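Local atomic coordinates of neuraminidase (Influenza A virus, PDB entry 4GDI), a protein that forms a tetramer of neuraminidase-like beta-propellers with a diverged putative active site and is predicted to remove terminal sialic acid from glycoconjugates. Residues S13-V18 / F270-K275; F54-A59 / E94-G99; E77-T82 / V113-G118; C154-C159 / I205-K210; T193-E198 / C256-E261. All blocks are in the same frame, centred on the assembly; numbering follows the deposited sequence.

Interaction 1 of 5, residues S13-V18 / F270-K275; sequences SQMCEV and FILDEK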
# COMPACT_ATOMS: atom_id res chain seq x y z
N SER A 13 0.59 27.59 21.52
CA SER A 13 0.79 28.97 21.96
C SER A 13 2.21 29.30 22.39
O SER A 13 2.62 30.45 22.37
CB SER A 13 -0.20 29.31 23.09
OG SER A 13 -0.01 28.47 24.22
N GLN A 14 2.97 28.30 22.81
CA GLN A 14 4.36 28.55 23.17
C GLN A 14 5.21 27.39 22.69
O GLN A 14 4.73 26.27 22.60
CB GLN A 14 4.50 28.70 24.69
CG GLN A 14 3.72 29.86 25.29
CD GLN A 14 4.23 31.22 24.82
OE1 GLN A 14 5.40 31.37 24.46
NE2 GLN A 14 3.34 32.22 24.81
N MET A 15 6.46 27.67 22.38
CA MET A 15 7.39 26.63 21.99
C MET A 15 7.80 25.83 23.21
O MET A 15 7.98 26.39 24.29
CB MET A 15 8.64 27.24 21.37
CG MET A 15 9.63 26.17 20.88
SD MET A 15 10.98 26.83 19.87
CE MET A 15 10.06 27.24 18.38
N CYS A 16 7.96 24.52 23.05
CA CYS A 16 8.45 23.69 24.14
C CYS A 16 9.86 24.15 24.53
O CYS A 16 10.62 24.61 23.68
CB CYS A 16 8.47 22.21 23.74
SG CYS A 16 6.85 21.54 23.31
N GLU A 17 10.20 24.04 25.80
CA GLU A 17 11.58 24.27 26.22
C GLU A 17 12.45 23.21 25.56
O GLU A 17 12.08 22.03 25.54
CB GLU A 17 11.72 24.17 27.73
CG GLU A 17 11.33 25.42 28.50
CD GLU A 17 12.21 25.63 29.71
OE1 GLU A 17 12.04 24.89 30.71
OE2 GLU A 17 13.09 26.52 29.66
N VAL A 18 13.59 23.61 25.01
CA VAL A 18 14.49 22.64 24.39
C VAL A 18 15.80 22.52 25.15
O VAL A 18 16.59 23.47 25.20
CB VAL A 18 14.80 23.01 22.94
CG1 VAL A 18 15.85 22.05 22.36
CG2 VAL A 18 13.54 23.02 22.10
N PHE A 270 20.32 26.02 9.75
CA PHE A 270 19.34 26.65 10.63
C PHE A 270 19.92 27.15 11.95
O PHE A 270 20.93 26.62 12.43
CB PHE A 270 18.22 25.65 10.94
CG PHE A 270 18.65 24.48 11.80
CD1 PHE A 270 18.62 24.56 13.17
CD2 PHE A 270 19.07 23.28 11.22
CE1 PHE A 270 19.00 23.48 13.97
CE2 PHE A 270 19.45 22.20 12.01
CZ PHE A 270 19.43 22.30 13.38
N ILE A 271 19.26 28.16 12.50
CA ILE A 271 19.50 28.67 13.86
C ILE A 271 18.13 28.80 14.53
O ILE A 271 17.24 29.46 14.00
CB ILE A 271 20.18 30.06 13.83
CG1 ILE A 271 21.61 29.95 13.28
CG2 ILE A 271 20.17 30.72 15.22
CD1 ILE A 271 22.38 31.24 13.29
N LEU A 272 17.94 28.14 15.67
CA LEU A 272 16.71 28.34 16.44
C LEU A 272 16.77 29.69 17.13
O LEU A 272 17.49 29.87 18.11
CB LEU A 272 16.50 27.23 17.46
CG LEU A 272 15.14 27.19 18.16
CD1 LEU A 272 14.02 26.99 17.16
CD2 LEU A 272 15.10 26.08 19.21
N ASP A 273 15.98 30.62 16.61
CA ASP A 273 16.07 32.03 16.96
C ASP A 273 15.09 32.35 18.10
O ASP A 273 14.08 33.02 17.90
CB ASP A 273 15.78 32.86 15.71
CG ASP A 273 15.87 34.35 15.95
OD1 ASP A 273 16.39 34.79 17.00
OD2 ASP A 273 15.40 35.09 15.05
N GLU A 274 15.43 31.82 19.28
CA GLU A 274 14.66 32.00 20.50
C GLU A 274 15.61 32.41 21.65
O GLU A 274 16.77 32.74 21.44
CB GLU A 274 13.96 30.69 20.84
CG GLU A 274 13.07 30.17 19.72
CD GLU A 274 11.86 31.05 19.50
OE1 GLU A 274 11.37 31.59 20.52
OE2 GLU A 274 11.42 31.23 18.34
N LYS A 275 15.09 32.39 22.86
CA LYS A 275 15.90 32.57 24.05
C LYS A 275 15.57 31.43 25.01
O LYS A 275 14.49 31.41 25.58
CB LYS A 275 15.59 33.90 24.73
CG LYS A 275 16.05 35.12 23.96
CD LYS A 275 16.00 36.36 24.85
CE LYS A 275 16.16 37.62 24.03
NZ LYS A 275 15.33 38.74 24.57
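Met15 lies against Leu272 and Glu274, joining two loops of the beta-propeller: the N-terminal run that leads into strand 20-25 and the long connection between strands 233-236 and 277-281. The methionine reaches across almost fully extended, with CG anti to the backbone N (chi1 -177°), until a bend at chi3 folds the methyl toward CD1 of Leu272, so that sulfur and methyl both bear on it. SD lies 3.9 Å from CG of Glu274 and 4.1 Å from CD1 of Leu272, and the two apolar chains, Met15 and Leu272, run past one another in opposite directions. An inverse gamma turn centred on Asp273 sets Leu272 and Glu274 close enough together to be touched by one sulfur. Glu274 offers only its aliphatic part here. Its chain bends at chi2, and OE2 is engaged by Lys210 in a salt bridge and by the hydroxyl of Tyr203, a residue that also packs on Met15 and Leu272. No hydrogen bond crosses between 13-18 and 270-275; Cys16 holds its loop to Cys334 by a disulfide. Val18 adds a looser touch, its CG2 coming to 4.5 Å from CD2 of Leu272.

Interaction 2 of 5, residues F54-A59 / E94-G99; sequences FKFFIA and EMILPG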
# COMPACT_ATOMS: atom_id res chain seq x y z
N PHE A 54 6.36 13.62 5.94
CA PHE A 54 6.80 13.13 4.65
C PHE A 54 8.14 13.75 4.29
O PHE A 54 8.48 14.85 4.74
CB PHE A 54 5.77 13.46 3.56
CG PHE A 54 4.41 12.88 3.81
CD1 PHE A 54 3.49 13.54 4.61
CD2 PHE A 54 4.05 11.66 3.25
CE1 PHE A 54 2.23 13.00 4.87
CE2 PHE A 54 2.79 11.10 3.51
CZ PHE A 54 1.88 11.78 4.31
N LYS A 55 8.89 13.02 3.47
CA LYS A 55 10.08 13.53 2.81
C LYS A 55 9.69 14.00 1.42
O LYS A 55 9.22 13.22 0.60
CB LYS A 55 11.14 12.42 2.72
CG LYS A 55 12.38 12.83 1.93
CD LYS A 55 13.48 11.77 2.02
CE LYS A 55 13.86 11.25 0.65
NZ LYS A 55 14.60 9.96 0.71
N PHE A 56 9.88 15.30 1.17
CA PHE A 56 9.72 15.87 -0.15
C PHE A 56 11.12 16.01 -0.76
O PHE A 56 12.06 16.39 -0.06
CB PHE A 56 9.06 17.25 -0.07
CG PHE A 56 7.61 17.20 0.33
CD1 PHE A 56 7.25 17.04 1.64
CD2 PHE A 56 6.62 17.34 -0.63
CE1 PHE A 56 5.93 17.00 2.00
CE2 PHE A 56 5.29 17.30 -0.26
CZ PHE A 56 4.95 17.13 1.04
N PHE A 57 11.26 15.73 -2.04
CA PHE A 57 12.57 15.73 -2.67
C PHE A 57 12.52 15.76 -4.20
O PHE A 57 11.51 15.39 -4.81
CB PHE A 57 13.37 14.50 -2.22
CG PHE A 57 12.77 13.18 -2.66
CD1 PHE A 57 11.81 12.55 -1.89
CD2 PHE A 57 13.20 12.57 -3.82
CE1 PHE A 57 11.27 11.34 -2.30
CE2 PHE A 57 12.67 11.35 -4.23
CZ PHE A 57 11.70 10.74 -3.47
N ILE A 58 13.62 16.21 -4.81
CA ILE A 58 13.75 16.15 -6.25
C ILE A 58 14.44 14.83 -6.57
O ILE A 58 15.51 14.54 -6.01
CB ILE A 58 14.57 17.33 -6.81
CG1 ILE A 58 14.06 18.67 -6.27
CG2 ILE A 58 14.55 17.32 -8.33
CD1 ILE A 58 12.59 18.94 -6.58
N ALA A 59 13.85 14.03 -7.45
CA ALA A 59 14.47 12.76 -7.85
C ALA A 59 15.51 13.02 -8.93
O ALA A 59 15.29 13.84 -9.82
CB ALA A 59 13.42 11.79 -8.38
N GLU A 94 5.45 9.06 -4.31
CA GLU A 94 4.50 9.64 -5.23
C GLU A 94 5.15 10.80 -5.97
O GLU A 94 5.76 11.66 -5.34
CB GLU A 94 3.28 10.14 -4.46
CG GLU A 94 2.35 11.04 -5.22
CD GLU A 94 1.22 11.58 -4.36
OE1 GLU A 94 1.23 11.31 -3.14
OE2 GLU A 94 0.34 12.27 -4.91
N MET A 95 5.04 10.82 -7.29
CA MET A 95 5.48 11.98 -8.06
C MET A 95 4.40 13.06 -7.96
O MET A 95 3.24 12.79 -8.21
CB MET A 95 5.74 11.61 -9.51
CG MET A 95 6.22 12.78 -10.36
SD MET A 95 6.04 12.48 -12.13
CE MET A 95 7.49 11.51 -12.50
N ILE A 96 4.79 14.28 -7.58
CA ILE A 96 3.83 15.36 -7.34
C ILE A 96 3.72 16.36 -8.49
O ILE A 96 2.62 16.62 -8.98
CB ILE A 96 4.17 16.13 -6.05
CG1 ILE A 96 4.09 15.20 -4.83
CG2 ILE A 96 3.20 17.31 -5.87
CD1 ILE A 96 4.59 15.83 -3.57
N LEU A 97 4.85 16.93 -8.89
CA LEU A 97 4.92 17.93 -9.96
C LEU A 97 6.34 17.93 -10.53
O LEU A 97 7.27 17.50 -9.86
CB LEU A 97 4.62 19.34 -9.42
CG LEU A 97 3.17 19.78 -9.17
CD1 LEU A 97 3.19 21.09 -8.43
CD2 LEU A 97 2.37 19.94 -10.46
N PRO A 98 6.51 18.43 -11.77
CA PRO A 98 7.86 18.72 -12.25
C PRO A 98 8.42 19.92 -11.49
O PRO A 98 7.66 20.84 -11.18
CB PRO A 98 7.66 19.07 -13.72
CG PRO A 98 6.24 19.48 -13.83
CD PRO A 98 5.48 18.73 -12.79
N GLY A 99 9.72 19.91 -11.20
CA GLY A 99 10.33 21.02 -10.48
C GLY A 99 11.81 20.82 -10.21
O GLY A 99 12.26 19.69 -10.01
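The carbonyl O of Gly99 meets two methyl groups of Ile58, CD1 at 3.5 Å and CG2 at 3.7 Å, so the approach of this polar atom is van der Waals in kind. Strands 53-64 and 94-98 belong to one antiparallel propeller sheet but are not neighbours in it: strand 78-83 runs between them, and the contact is made by side chains, and by the carbonyl of Gly99, on either flank of that strand. Phe56 and Ile96 make the second touch, with CD1 of Ile96 3.7 Å from CE2 of the ring and 3.9 Å from CD2. The isoleucine chain crosses the phenylalanine at about a right angle and meets the ring obliquely. A classic beta bulge lies here, Ile96 and Leu97 both facing Leu79 on the middle strand. Ile96 takes the bent backbone of the bulge (psi -55°) with its side chain directed at Phe56. Trp111 meets the ring of Phe56 from the neighbouring sheet, while Met95 and Pro98 pack on His25 and Thr24 of a second subunit. With no hydrogen bond between 54-59 and 94-99, the two strands meet by van der Waals contact, and their alignment probably owes most to the backbone bonds each makes to strand 78-83.

Interaction 3 of 5, residues E77-T82 / V113-G118; sequences ESLYKT and VLVANG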
# COMPACT_ATOMS: atom_id res chain seq x y z
N GLU A 77 13.53 16.96 -14.09
CA GLU A 77 13.45 17.02 -12.64
C GLU A 77 12.02 17.10 -12.15
O GLU A 77 11.26 17.99 -12.56
CB GLU A 77 14.25 18.22 -12.13
CG GLU A 77 15.68 18.21 -12.59
CD GLU A 77 16.55 19.23 -11.88
OE1 GLU A 77 17.07 18.91 -10.79
OE2 GLU A 77 16.71 20.35 -12.41
N SER A 78 11.68 16.19 -11.25
CA SER A 78 10.36 16.19 -10.63
C SER A 78 10.44 16.04 -9.11
O SER A 78 11.32 15.36 -8.57
CB SER A 78 9.50 15.06 -11.22
OG SER A 78 9.16 15.34 -12.57
N LEU A 79 9.50 16.70 -8.45
CA LEU A 79 9.32 16.61 -7.01
C LEU A 79 8.49 15.38 -6.65
O LEU A 79 7.43 15.13 -7.25
CB LEU A 79 8.58 17.87 -6.55
CG LEU A 79 8.09 17.89 -5.11
CD1 LEU A 79 9.28 18.03 -4.14
CD2 LEU A 79 7.08 19.03 -4.93
N TYR A 80 8.94 14.65 -5.63
CA TYR A 80 8.28 13.45 -5.13
C TYR A 80 8.08 13.60 -3.64
O TYR A 80 8.73 14.43 -3.01
CB TYR A 80 9.15 12.19 -5.32
CG TYR A 80 9.29 11.67 -6.73
CD1 TYR A 80 9.96 12.40 -7.71
CD2 TYR A 80 8.78 10.42 -7.08
CE1 TYR A 80 10.09 11.91 -9.00
CE2 TYR A 80 8.91 9.92 -8.37
CZ TYR A 80 9.56 10.67 -9.32
OH TYR A 80 9.71 10.17 -10.60
N LYS A 81 7.21 12.78 -3.06
CA LYS A 81 7.15 12.66 -1.62
C LYS A 81 6.96 11.22 -1.19
O LYS A 81 6.32 10.41 -1.88
CB LYS A 81 6.08 13.56 -1.02
CG LYS A 81 4.66 13.03 -1.10
CD LYS A 81 3.77 13.78 -0.11
CE LYS A 81 2.29 13.48 -0.32
NZ LYS A 81 1.48 13.84 0.88
N THR A 82 7.54 10.92 -0.04
CA THR A 82 7.55 9.58 0.54
C THR A 82 7.26 9.69 2.03
O THR A 82 7.79 10.58 2.70
CB THR A 82 8.96 8.95 0.38
OG1 THR A 82 9.29 8.87 -1.02
CG2 THR A 82 9.02 7.57 0.99
N VAL A 113 1.77 23.31 -2.55
CA VAL A 113 3.06 22.89 -3.10
C VAL A 113 3.49 23.92 -4.12
O VAL A 113 2.70 24.30 -4.97
CB VAL A 113 2.95 21.52 -3.80
CG1 VAL A 113 4.28 21.16 -4.48
CG2 VAL A 113 2.52 20.42 -2.82
N LEU A 114 4.73 24.38 -4.03
CA LEU A 114 5.31 25.26 -5.03
C LEU A 114 6.52 24.60 -5.69
O LEU A 114 7.34 23.95 -5.02
CB LEU A 114 5.75 26.58 -4.40
CG LEU A 114 4.71 27.47 -3.69
CD1 LEU A 114 4.59 27.11 -2.20
CD2 LEU A 114 5.10 28.92 -3.86
N VAL A 115 6.62 24.75 -7.00
CA VAL A 115 7.79 24.27 -7.73
C VAL A 115 8.28 25.32 -8.71
O VAL A 115 7.49 26.12 -9.23
CB VAL A 115 7.51 22.99 -8.54
CG1 VAL A 115 7.33 21.78 -7.63
CG2 VAL A 115 6.30 23.18 -9.43
N ALA A 116 9.58 25.30 -8.99
CA ALA A 116 10.15 26.20 -9.98
C ALA A 116 10.65 25.38 -11.16
O ALA A 116 11.23 24.31 -10.97
CB ALA A 116 11.28 27.01 -9.37
N ASN A 117 10.37 25.86 -12.37
CA ASN A 117 10.83 25.21 -13.60
C ASN A 117 11.35 26.23 -14.60
O ASN A 117 11.04 27.43 -14.51
CB ASN A 117 9.70 24.41 -14.26
CG ASN A 117 9.36 23.13 -13.51
OD1 ASN A 117 10.02 22.10 -13.67
ND2 ASN A 117 8.32 23.20 -12.70
N GLY A 118 12.12 25.76 -15.57
CA GLY A 118 12.64 26.61 -16.63
C GLY A 118 13.97 27.22 -16.23
O GLY A 118 14.38 27.15 -15.08
O HOH W 1 11.04 19.88 -14.80
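Two successive sheets of the beta-propeller pack face to face where Leu79, on strand 78-83, meets Val113 and Val115 of strand 111-117. One methyl does the work: CD2 of Leu79 lies 3.5 Å from CG1 of Val113, a snug fit, and 3.9 Å from CG1 of Val115. The two valines are two residues apart on an extended strand and so present the same face, while Leu114 between them points away, to Leu147 and Cys152. Leu79 approaches both at a slant. Its chi1 of 171° swings CG away from the backbone N and brings CD2 to both valines. Leu97, a backbone partner of Leu79, packs on Val115 as well and widens the apolar layer.

Where strand 78-83 begins and strand 111-117 ends, the contact turns polar. A water donates to the carbonyl O of Glu77 at 2.9 Å and to OD1 of Asn117 at 2.7 Å, spanning two acceptors that stand 4.4 Å apart and could not bond each other. The other half of the amide is also spoken for: ND2 of Asn117 gives a hydrogen bond to the carbonyl O of Pro98, while Trp371 of a second subunit packs on the residue. The carboxylate of Glu77 forms a salt bridge with Arg43. The chemistry is thus divided: methyl groups make the apolar touch between the sheets, and beside it the water-bridged amide, using both its oxygen and its nitrogen, has its flip fixed by its partners.

Interaction 4 of 5, residues C154-C159 / I205-K210; sequences CIEGSC and INNLIK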
# COMPACT_ATOMS: atom_id res chain seq x y z
N CYS A 154 2.54 27.80 7.31
CA CYS A 154 1.10 28.11 7.34
C CYS A 154 0.62 28.54 8.73
O CYS A 154 0.97 27.92 9.73
CB CYS A 154 0.28 26.91 6.86
SG CYS A 154 0.58 26.45 5.15
N ILE A 155 -0.14 29.63 8.77
CA ILE A 155 -0.74 30.14 9.99
C ILE A 155 -2.20 30.49 9.70
O ILE A 155 -2.47 31.39 8.91
CB ILE A 155 -0.06 31.43 10.47
CG1 ILE A 155 1.43 31.25 10.63
CG2 ILE A 155 -0.64 31.87 11.82
CD1 ILE A 155 2.12 32.53 10.99
N GLU A 156 -3.13 29.77 10.32
CA GLU A 156 -4.55 30.08 10.18
C GLU A 156 -4.98 30.22 8.72
O GLU A 156 -5.75 31.09 8.39
CB GLU A 156 -4.89 31.39 10.92
CG GLU A 156 -4.81 31.28 12.44
CD GLU A 156 -4.39 32.58 13.12
OE1 GLU A 156 -4.23 33.61 12.43
OE2 GLU A 156 -4.20 32.56 14.36
N GLY A 157 -4.47 29.36 7.85
CA GLY A 157 -4.89 29.38 6.46
C GLY A 157 -4.07 30.24 5.52
O GLY A 157 -4.22 30.12 4.31
N SER A 158 -3.24 31.13 6.06
CA SER A 158 -2.28 31.87 5.23
C SER A 158 -0.92 31.16 5.23
O SER A 158 -0.37 30.90 6.30
CB SER A 158 -2.10 33.30 5.75
OG SER A 158 -3.29 34.06 5.66
N CYS A 159 -0.38 30.88 4.06
CA CYS A 159 0.93 30.22 3.96
C CYS A 159 2.00 31.16 3.38
O CYS A 159 1.76 31.86 2.39
CB CYS A 159 0.81 28.96 3.10
SG CYS A 159 -0.35 27.71 3.80
N ILE A 205 5.98 30.50 15.42
CA ILE A 205 5.61 30.48 16.83
C ILE A 205 5.04 31.84 17.23
O ILE A 205 5.51 32.87 16.74
CB ILE A 205 6.81 30.16 17.74
CG1 ILE A 205 6.35 29.78 19.15
CG2 ILE A 205 7.77 31.35 17.81
CD1 ILE A 205 5.47 28.54 19.20
N ASN A 206 4.06 31.83 18.14
CA ASN A 206 3.14 32.97 18.39
C ASN A 206 3.03 33.99 17.25
O ASN A 206 3.48 35.12 17.38
CB ASN A 206 3.42 33.69 19.73
CG ASN A 206 4.79 33.40 20.31
OD1 ASN A 206 5.82 33.71 19.71
ND2 ASN A 206 4.81 32.82 21.53
N ASN A 207 2.40 33.57 16.15
CA ASN A 207 2.12 34.45 15.01
C ASN A 207 3.33 35.13 14.32
O ASN A 207 3.16 36.05 13.52
CB ASN A 207 1.08 35.49 15.41
CG ASN A 207 -0.28 34.85 15.72
OD1 ASN A 207 -1.10 34.64 14.83
ND2 ASN A 207 -0.51 34.54 16.99
N LEU A 208 4.54 34.67 14.62
CA LEU A 208 5.75 35.13 13.94
C LEU A 208 6.31 34.02 13.07
O LEU A 208 6.12 32.84 13.37
CB LEU A 208 6.83 35.50 14.96
CG LEU A 208 6.53 36.72 15.83
CD1 LEU A 208 7.68 36.98 16.79
CD2 LEU A 208 6.29 37.93 14.94
N ILE A 209 6.99 34.40 12.00
CA ILE A 209 7.68 33.44 11.17
C ILE A 209 9.16 33.79 11.32
O ILE A 209 9.53 34.96 11.20
CB ILE A 209 7.26 33.53 9.68
CG1 ILE A 209 5.73 33.34 9.50
CG2 ILE A 209 8.02 32.47 8.84
CD1 ILE A 209 4.90 34.56 9.87
N LYS A 210 9.98 32.80 11.62
CA LYS A 210 11.40 33.01 11.76
C LYS A 210 12.13 32.07 10.83
O LYS A 210 11.85 30.87 10.81
CB LYS A 210 11.79 32.74 13.21
CG LYS A 210 11.21 33.78 14.16
CD LYS A 210 11.56 33.49 15.59
CE LYS A 210 10.73 34.33 16.54
NZ LYS A 210 11.02 33.91 17.93
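Ile155 and Ile209 bring together two tight beta-hairpins from consecutive sheets of the propeller, one joining strands 153-155 and 158-165, the other strands 200-205 and 208-214. The apolar part of the contact is methyl against methyl: CD1 of Ile155 lies 3.6 Å from CD1 of Ile209, and also 4.0 Å from its CG1. Ile155 carries its CG1 branch anti to the carbonyl carbon (chi1 -54°), which sends CD1 to Ile209 and leaves the other branch, CG2, 4.1 Å from OD1 of Asn207.

Polar groups come together at the outer margin without bonding across it. OD1 of Asn207 stands 3.8 Å from OE2 of Glu156; both are acceptors, and the side chains cross at about a right angle with the carboxylate and amide planes 52° apart. The charge of Glu156 is answered instead by Lys229, in a salt bridge to OE1.

Backbone bonds shape each hairpin. A type I' turn runs from Ile155 to Ser158, and in the second hairpin Ile205 and Leu208 exchange backbone bonds round a two-residue loop, Asn206 and Asn207, both with positive phi. Ser158 OG bonds Glu178, a residue seen to bind calcium in a structure of this protein, though no calcium is bound to it here. Covalent chemistry finishes the first hairpin: the SG atoms of Cys154 and Cys159 are 2.1 Å apart in a disulfide that ties its two strands together.

Interaction 5 of 5, residues T193-E198 / C256-E261; sequences TGINFE and CKMAQE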
# COMPACT_ATOMS: atom_id res chain seq x y z
N THR A 193 20.02 44.53 0.72
CA THR A 193 21.20 45.24 0.23
C THR A 193 22.44 44.85 1.03
O THR A 193 22.46 44.95 2.25
CB THR A 193 20.99 46.77 0.30
OG1 THR A 193 19.91 47.13 -0.57
CG2 THR A 193 22.25 47.52 -0.13
N GLY A 194 23.47 44.37 0.34
CA GLY A 194 24.72 44.02 0.99
C GLY A 194 24.84 42.56 1.41
O GLY A 194 25.89 42.14 1.90
N ILE A 195 23.78 41.78 1.22
CA ILE A 195 23.83 40.37 1.58
C ILE A 195 23.14 39.50 0.53
O ILE A 195 22.62 40.01 -0.45
CB ILE A 195 23.19 40.08 2.97
CG1 ILE A 195 21.66 40.20 2.91
CG2 ILE A 195 23.76 41.01 4.03
CD1 ILE A 195 20.95 39.62 4.14
N ASN A 196 23.15 38.20 0.77
CA ASN A 196 22.47 37.20 -0.04
C ASN A 196 21.71 36.29 0.93
O ASN A 196 22.23 36.00 2.01
CB ASN A 196 23.51 36.41 -0.86
CG ASN A 196 22.93 35.22 -1.59
OD1 ASN A 196 23.32 34.08 -1.35
ND2 ASN A 196 22.01 35.48 -2.49
N PHE A 197 20.51 35.86 0.56
CA PHE A 197 19.62 35.13 1.48
C PHE A 197 18.91 33.95 0.82
O PHE A 197 17.70 34.01 0.56
CB PHE A 197 18.57 36.09 2.06
CG PHE A 197 17.97 35.63 3.38
CD1 PHE A 197 16.97 34.67 3.40
CD2 PHE A 197 18.43 36.16 4.59
CE1 PHE A 197 16.43 34.24 4.62
CE2 PHE A 197 17.89 35.73 5.80
CZ PHE A 197 16.89 34.77 5.82
N GLU A 198 19.67 32.90 0.52
CA GLU A 198 19.15 31.71 -0.15
C GLU A 198 18.75 30.63 0.87
O GLU A 198 19.15 30.68 2.04
CB GLU A 198 20.22 31.10 -1.07
CG GLU A 198 20.82 32.07 -2.09
CD GLU A 198 19.86 32.48 -3.19
OE1 GLU A 198 18.96 31.70 -3.55
OE2 GLU A 198 20.02 33.61 -3.70
N CYS A 256 28.16 41.98 16.07
CA CYS A 256 27.06 41.82 15.14
C CYS A 256 27.53 41.92 13.70
O CYS A 256 26.72 41.99 12.78
CB CYS A 256 25.98 42.85 15.44
SG CYS A 256 25.21 42.60 17.06
N LYS A 257 28.84 41.89 13.49
CA LYS A 257 29.37 42.03 12.14
C LYS A 257 29.39 40.71 11.39
O LYS A 257 29.49 39.64 11.99
CB LYS A 257 30.77 42.66 12.17
CG LYS A 257 30.78 44.07 12.76
CD LYS A 257 32.05 44.82 12.42
CE LYS A 257 33.29 44.14 12.97
NZ LYS A 257 34.54 44.80 12.49
N MET A 258 29.28 40.80 10.07
CA MET A 258 29.38 39.65 9.19
C MET A 258 30.75 38.98 9.31
O MET A 258 31.75 39.65 9.55
CB MET A 258 29.15 40.10 7.75
CG MET A 258 27.74 40.60 7.52
SD MET A 258 27.48 41.48 5.97
CE MET A 258 27.72 40.18 4.78
N ALA A 259 30.77 37.66 9.16
CA ALA A 259 32.01 36.90 9.12
C ALA A 259 32.40 36.69 7.66
O ALA A 259 31.99 35.73 7.02
CB ALA A 259 31.82 35.57 9.82
N GLN A 260 33.20 37.60 7.13
CA GLN A 260 33.47 37.58 5.70
C GLN A 260 34.55 36.57 5.30
O GLN A 260 34.64 36.22 4.13
CB GLN A 260 33.82 38.98 5.21
CG GLN A 260 32.91 40.03 5.83
CD GLN A 260 32.46 41.10 4.85
OE1 GLN A 260 31.50 40.91 4.10
NE2 GLN A 260 33.15 42.24 4.86
N GLU A 261 35.33 36.07 6.26
CA GLU A 261 36.34 35.06 5.93
C GLU A 261 35.66 33.80 5.37
O GLU A 261 34.91 33.12 6.08
CB GLU A 261 37.20 34.68 7.14
CG GLU A 261 38.40 33.78 6.77
CD GLU A 261 39.11 33.17 7.98
OE1 GLU A 261 38.76 33.49 9.13
OE2 GLU A 261 40.03 32.34 7.76
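Gly194, at backbone angles of phi 93° and psi -4° that suit a residue without a side chain, turns its loop beside Met258, and the nearest backbones, at Ile195 and Met258, remain 9.4 Å apart from CA to CA. The gap is bridged by one methionine. Met258 bends at chi3, so that its terminal methyl CE, not the sulfur, makes the touch: CE sits 3.9 Å from the carbonyl O of Gly194 and 4.1 Å from CG2 of Ile195. That same carbonyl oxygen of Gly194 accepts a hydrogen bond from the side-chain amide of Asn218.

The small contact joins two propeller loops beside a calcium site. Asn215 and Asp219 are ligands of the bound calcium ion, together with Asp245, Gly263 and Gly265; Ile195 packs on Asn215, and Met258 on Asp219, whose OD1 also takes the backbone N-H of Ala259. A fucose of the glycan at Asn191 also touches Thr193 and Ile195.

Farther along the first loop, ND2 of Asn196 donates to OE2 of Glu198 at 3.0 Å, with the N-H...O angle at 153°. The carboxylate oxygen lies close to the amide plane and accepts the N-H through its anti lone pair, while OE1 is salt-bridged to Arg146. The two segments themselves meet only through the methyl CE, by van der Waals contact with a methyl and a carbonyl oxygen; the polar and metal bonds around it, rather than the contact, probably do most to set their positions.

Overall arrangement
Interactions 2 and 3 are one neighbourhood: their centres are 5 Å apart, their segments alternate along the chain, and Leu97 O lies 2.8 Å from Leu79 N. Strand 78-83, part of interaction 3, runs between the two strands of interaction 2, and both contacts reach a second subunit. About 29 Å from each of them, centre to centre, on the far side of the chain's centre, is interaction 1. It touches interaction 4 (centres 15 Å apart) through a salt bridge of 2.7 Å between Glu274 OE2 and Lys210 NZ. Interaction 5 stands apart, about 7 Å from interaction 4 at the nearest atoms. It borders the bound calcium's ligands directly, whereas in interaction 1 the side chain of Val18 is about 14 Å from a calcium ion.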